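Local coordinates for protein AGR_C_1268p (Agrobacterium tumefaciens str. C58, PDB 2GHS) that probably acts as a metal-dependent gluconolactonase of the SMP-30/regucalcin family, a six-bladed beta-propeller that binds one divalent cation per subunit, at residues F36-R41 with Y266-K271; G40-E45 with L308-G313. All coordinates share one frame; numbering follows the deposited sequence.

Contact 1: F36-R41 with Y266-K271; sequences FPFAGR and YEVPGK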
# COMPACT_ATOMS: atom_id res chain seq x y z
N PHE A 36 -7.69 0.28 -20.56
CA PHE A 36 -6.34 0.52 -21.08
C PHE A 36 -5.55 -0.79 -20.97
O PHE A 36 -5.09 -1.20 -19.86
CB PHE A 36 -5.65 1.61 -20.27
CG PHE A 36 -6.27 2.98 -20.39
CD1 PHE A 36 -7.44 3.31 -19.74
CD2 PHE A 36 -5.66 3.93 -21.18
CE1 PHE A 36 -8.00 4.58 -19.86
CE2 PHE A 36 -6.23 5.21 -21.31
CZ PHE A 36 -7.39 5.53 -20.62
N PRO A 37 -5.37 -1.50 -22.09
CA PRO A 37 -4.53 -2.71 -22.06
C PRO A 37 -3.09 -2.36 -21.63
O PRO A 37 -2.64 -1.21 -21.79
CB PRO A 37 -4.59 -3.21 -23.51
CG PRO A 37 -5.91 -2.70 -24.03
CD PRO A 37 -5.95 -1.29 -23.43
N PHE A 38 -2.37 -3.33 -21.12
CA PHE A 38 -1.06 -3.05 -20.59
C PHE A 38 -0.07 -2.74 -21.69
O PHE A 38 0.07 -3.50 -22.63
CB PHE A 38 -0.55 -4.25 -19.81
CG PHE A 38 0.74 -4.02 -19.10
CD1 PHE A 38 0.83 -3.10 -18.06
CD2 PHE A 38 1.87 -4.76 -19.43
CE1 PHE A 38 2.04 -2.93 -17.37
CE2 PHE A 38 3.08 -4.56 -18.78
CZ PHE A 38 3.17 -3.66 -17.73
N ALA A 39 0.63 -1.62 -21.54
CA ALA A 39 1.66 -1.22 -22.48
C ALA A 39 2.86 -0.71 -21.69
O ALA A 39 3.65 0.11 -22.16
CB ALA A 39 1.13 -0.14 -23.40
N GLY A 40 3.00 -1.20 -20.48
CA GLY A 40 4.11 -0.78 -19.64
C GLY A 40 5.27 -1.77 -19.67
O GLY A 40 5.54 -2.45 -20.67
N ARG A 41 5.97 -1.84 -18.56
CA ARG A 41 7.12 -2.71 -18.47
C ARG A 41 7.21 -3.38 -17.13
O ARG A 41 6.52 -2.98 -16.18
CB ARG A 41 8.36 -1.90 -18.73
CG ARG A 41 8.67 -0.84 -17.75
CD ARG A 41 9.90 -0.10 -18.28
NE ARG A 41 10.18 1.12 -17.53
CZ ARG A 41 11.31 1.38 -16.87
NH1 ARG A 41 12.33 0.51 -16.84
NH2 ARG A 41 11.42 2.53 -16.21
N TYR A 266 -6.88 0.03 -15.83
CA TYR A 266 -5.57 -0.11 -16.45
C TYR A 266 -5.13 -1.52 -16.15
O TYR A 266 -4.91 -1.89 -14.96
CB TYR A 266 -4.58 0.91 -15.85
CG TYR A 266 -4.98 2.34 -16.09
CD1 TYR A 266 -5.84 2.99 -15.22
CD2 TYR A 266 -4.58 3.02 -17.24
CE1 TYR A 266 -6.26 4.27 -15.45
CE2 TYR A 266 -4.99 4.34 -17.46
CZ TYR A 266 -5.84 4.95 -16.56
OH TYR A 266 -6.26 6.27 -16.79
N GLU A 267 -5.05 -2.33 -17.20
CA GLU A 267 -4.70 -3.73 -17.08
C GLU A 267 -3.20 -3.91 -16.76
O GLU A 267 -2.36 -3.13 -17.21
CB GLU A 267 -5.11 -4.51 -18.34
CG GLU A 267 -6.63 -4.50 -18.61
CD GLU A 267 -7.05 -5.30 -19.83
OE1 GLU A 267 -6.19 -5.62 -20.69
OE2 GLU A 267 -8.27 -5.62 -19.94
N VAL A 268 -2.91 -4.93 -15.96
CA VAL A 268 -1.53 -5.40 -15.66
C VAL A 268 -1.51 -6.92 -15.71
O VAL A 268 -2.53 -7.57 -15.48
CB VAL A 268 -0.99 -4.93 -14.30
CG1 VAL A 268 -0.96 -3.39 -14.25
CG2 VAL A 268 -1.82 -5.40 -13.20
N PRO A 269 -0.36 -7.49 -16.07
CA PRO A 269 -0.28 -8.93 -16.29
C PRO A 269 -0.48 -9.79 -15.06
O PRO A 269 -1.01 -10.90 -15.20
CB PRO A 269 1.13 -9.13 -16.87
CG PRO A 269 1.49 -7.84 -17.44
CD PRO A 269 0.88 -6.82 -16.49
N GLY A 270 -0.07 -9.33 -13.88
CA GLY A 270 -0.30 -10.12 -12.66
C GLY A 270 -1.71 -9.89 -12.15
O GLY A 270 -2.05 -8.75 -11.79
N LYS A 271 -2.50 -10.97 -12.08
CA LYS A 271 -3.93 -10.87 -11.80
C LYS A 271 -4.22 -10.54 -10.35
O LYS A 271 -5.20 -9.87 -10.05
CB LYS A 271 -4.68 -12.14 -12.24
CG LYS A 271 -4.60 -12.42 -13.75
CD LYS A 271 -5.18 -11.26 -14.61
CE LYS A 271 -4.19 -10.75 -15.66
O HOH W 1 -2.44 -0.61 -18.41
O HOH W 2 -3.56 -5.97 -21.00
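F36 and Y266 lie side by side and point the same way from neighbouring parallel strands, their rings in an offset stack with centroids 4.5 Å apart and planes 22° from parallel. The overlap is partial: Y266 CE2 sits over one face of the F36 ring, shifted toward its rim, and approaches F36 CG to 3.5 Å. Both residues hold CG beside the backbone N and anti to the carbonyl carbon, which keeps the rings in step. Y266 also stacks on W244, and its hydroxyl bonds to R255, both belonging to strands of the same sheet.

The strand pairing is brief. E267 N donates to F36 O at 2.9 Å, and beyond P37 the chain of 36-41 leaves the sheet edge. Here F38 takes over: with CG anti to its backbone N (chi1 -174°), the ring lies against 266-271. P269 crosses it at about a right angle, with CD 3.7 Å from the F38 ring centroid and only 9° off the normal, a CH-pi contact. The opposite face is covered by G40 N, while E267 O lies near the ring plane, 3.3 Å from F38 CD1.

Two waters bridge the segments between the ring stack and the proline contact. One lies within hydrogen-bonding distance of F36 O and E267 O, with more acceptors around it than it has protons to give; another accepts from F38 N and donates to E267 OE1 at 2.7 Å. With a single direct hydrogen bond, 36-41 and 266-271 are held here mainly by ring and proline packing, with water bridging the polar groups between.

Contact 2: G40-E45 with L308-G313; sequences GRVLDE and LTFELG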
# COMPACT_ATOMS: atom_id res chain seq x y z
N GLY A 40 3.00 -1.20 -20.48
CA GLY A 40 4.11 -0.78 -19.64
C GLY A 40 5.27 -1.77 -19.67
O GLY A 40 5.54 -2.45 -20.67
N ARG A 41 5.97 -1.84 -18.56
CA ARG A 41 7.12 -2.71 -18.47
C ARG A 41 7.21 -3.38 -17.13
O ARG A 41 6.52 -2.98 -16.18
CB ARG A 41 8.36 -1.90 -18.73
CG ARG A 41 8.67 -0.84 -17.75
CD ARG A 41 9.90 -0.10 -18.28
NE ARG A 41 10.18 1.12 -17.53
CZ ARG A 41 11.31 1.38 -16.87
NH1 ARG A 41 12.33 0.51 -16.84
NH2 ARG A 41 11.42 2.53 -16.21
N VAL A 42 8.03 -4.43 -17.10
CA VAL A 42 8.38 -5.15 -15.88
C VAL A 42 9.55 -4.45 -15.23
O VAL A 42 10.60 -4.35 -15.81
CB VAL A 42 8.71 -6.64 -16.14
CG1 VAL A 42 9.11 -7.37 -14.87
CG2 VAL A 42 7.53 -7.34 -16.82
N LEU A 43 9.35 -4.01 -13.99
CA LEU A 43 10.41 -3.38 -13.20
C LEU A 43 11.28 -4.39 -12.49
O LEU A 43 12.49 -4.13 -12.30
CB LEU A 43 9.83 -2.43 -12.17
CG LEU A 43 9.18 -1.16 -12.71
CD1 LEU A 43 8.62 -0.34 -11.57
CD2 LEU A 43 10.18 -0.37 -13.52
N ASP A 44 10.70 -5.50 -12.07
CA ASP A 44 11.43 -6.55 -11.41
C ASP A 44 10.82 -7.88 -11.83
O ASP A 44 9.63 -8.11 -11.63
CB ASP A 44 11.39 -6.35 -9.87
CG ASP A 44 12.13 -7.44 -9.09
OD1 ASP A 44 12.99 -8.14 -9.66
OD2 ASP A 44 11.84 -7.61 -7.90
N GLU A 45 11.66 -8.73 -12.40
CA GLU A 45 11.26 -10.06 -12.86
C GLU A 45 11.16 -11.10 -11.76
O GLU A 45 10.66 -12.20 -12.00
CB GLU A 45 12.23 -10.52 -13.94
CG GLU A 45 12.30 -9.61 -15.18
CD GLU A 45 11.19 -9.82 -16.22
OE1 GLU A 45 10.34 -10.71 -16.01
OE2 GLU A 45 11.20 -9.08 -17.26
N LEU A 308 4.97 -10.45 -10.34
CA LEU A 308 5.96 -9.48 -10.78
C LEU A 308 5.53 -8.06 -10.41
O LEU A 308 4.39 -7.80 -10.04
CB LEU A 308 6.16 -9.63 -12.31
CG LEU A 308 7.13 -10.71 -12.77
CD1 LEU A 308 6.92 -12.02 -12.06
CD2 LEU A 308 7.15 -10.87 -14.34
N THR A 309 6.48 -7.13 -10.50
CA THR A 309 6.28 -5.72 -10.19
C THR A 309 6.41 -4.97 -11.51
O THR A 309 7.40 -5.14 -12.26
CB THR A 309 7.32 -5.26 -9.15
OG1 THR A 309 7.19 -6.06 -7.95
CG2 THR A 309 7.19 -3.82 -8.80
N PHE A 310 5.40 -4.18 -11.82
CA PHE A 310 5.24 -3.52 -13.11
C PHE A 310 5.26 -2.00 -13.03
O PHE A 310 5.12 -1.43 -11.97
CB PHE A 310 3.90 -3.92 -13.73
CG PHE A 310 3.66 -5.39 -13.75
CD1 PHE A 310 4.19 -6.21 -14.76
CD2 PHE A 310 2.87 -6.01 -12.75
CE1 PHE A 310 4.00 -7.61 -14.72
CE2 PHE A 310 2.66 -7.40 -12.75
CZ PHE A 310 3.24 -8.19 -13.70
N GLU A 311 5.44 -1.36 -14.16
CA GLU A 311 5.15 0.07 -14.33
C GLU A 311 4.16 0.22 -15.47
O GLU A 311 4.34 -0.35 -16.55
CB GLU A 311 6.45 0.80 -14.68
CG GLU A 311 6.38 2.29 -14.77
CD GLU A 311 7.69 2.83 -15.29
OE1 GLU A 311 8.65 2.96 -14.53
OE2 GLU A 311 7.81 3.10 -16.50
N LEU A 312 3.13 1.04 -15.29
CA LEU A 312 2.16 1.26 -16.36
C LEU A 312 2.78 2.09 -17.50
O LEU A 312 3.78 2.81 -17.27
CB LEU A 312 0.93 1.99 -15.82
CG LEU A 312 0.05 1.29 -14.78
CD1 LEU A 312 -1.23 2.08 -14.56
CD2 LEU A 312 -0.28 -0.10 -15.24
N GLY A 313 2.18 2.04 -18.69
CA GLY A 313 2.67 2.83 -19.81
C GLY A 313 2.22 4.27 -19.82
O GLY A 313 2.70 5.07 -20.62
O HOH W 3 8.99 -8.12 -7.93
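R41 and E311 form a hydrogen-bonded pair where strand 41-44 closes the edge of an antiparallel four-stranded sheet, a blade of the beta-propeller. R41 N donates to E311 O at 3.0 Å, and E311 N returns a bond to R41 O at 2.8 Å that is nearly straight at 171°. E311 O also receives a CA-H...O contact from G40.

The register then slips by one residue between V42 and D44, a beta bulge. T309 O consequently takes two backbone donors: L43 N at 2.8 Å and, more weakly, D44 N. The answering bond from T309 N to D44 O is also weak, at 3.5 Å.

On the face carrying R41, D44, T309 and E311, polar ends are matched as well. R41 and E311 run alongside each other into a salt bridge, with R41 NE 3.3 Å from E311 OE2. The guanidinium and carboxylate planes stand 83° apart, and NE meets OE2 from above the carboxylate plane; the second bond, R41 NH2 to E311 OE1, is weak. L43 CD2 covers one guanidinium face. D44 OD2 forms a salt bridge with K83 and accepts a hydrogen bond from a water that in turn accepts one from T309 OG1, while D44 OD1 is bonded to T46 OG1.

On the face carrying V42 and F310 the contact is apolar. These two side chains lie side by side, and V42 CG1, set anti to the backbone N (chi1 179°), meets L308 CD2 at 4.0 Å, just before strand 309-311.

In the fold
The two contacts are consecutive uses of one N-terminal segment, sharing G40 and R41, with centres 9 Å apart on the same side of the chain's centre. In contact 1 the chain leaves strand 34-36, the outer parallel partner of 262-267 in a five-stranded sheet; in contact 2 it becomes strand 41-44, at the edge of the next sheet, beside 309-311. Their later segments follow in the same order, 266-271 before 308-313, and touch: V268 packs on L312, and P269 and G270 on F310. The N-terminal chain thus spans two adjacent blades, and contact 2 pairs an N-terminal strand with one from the C-terminal part of the chain, consistent with closure of the propeller ring.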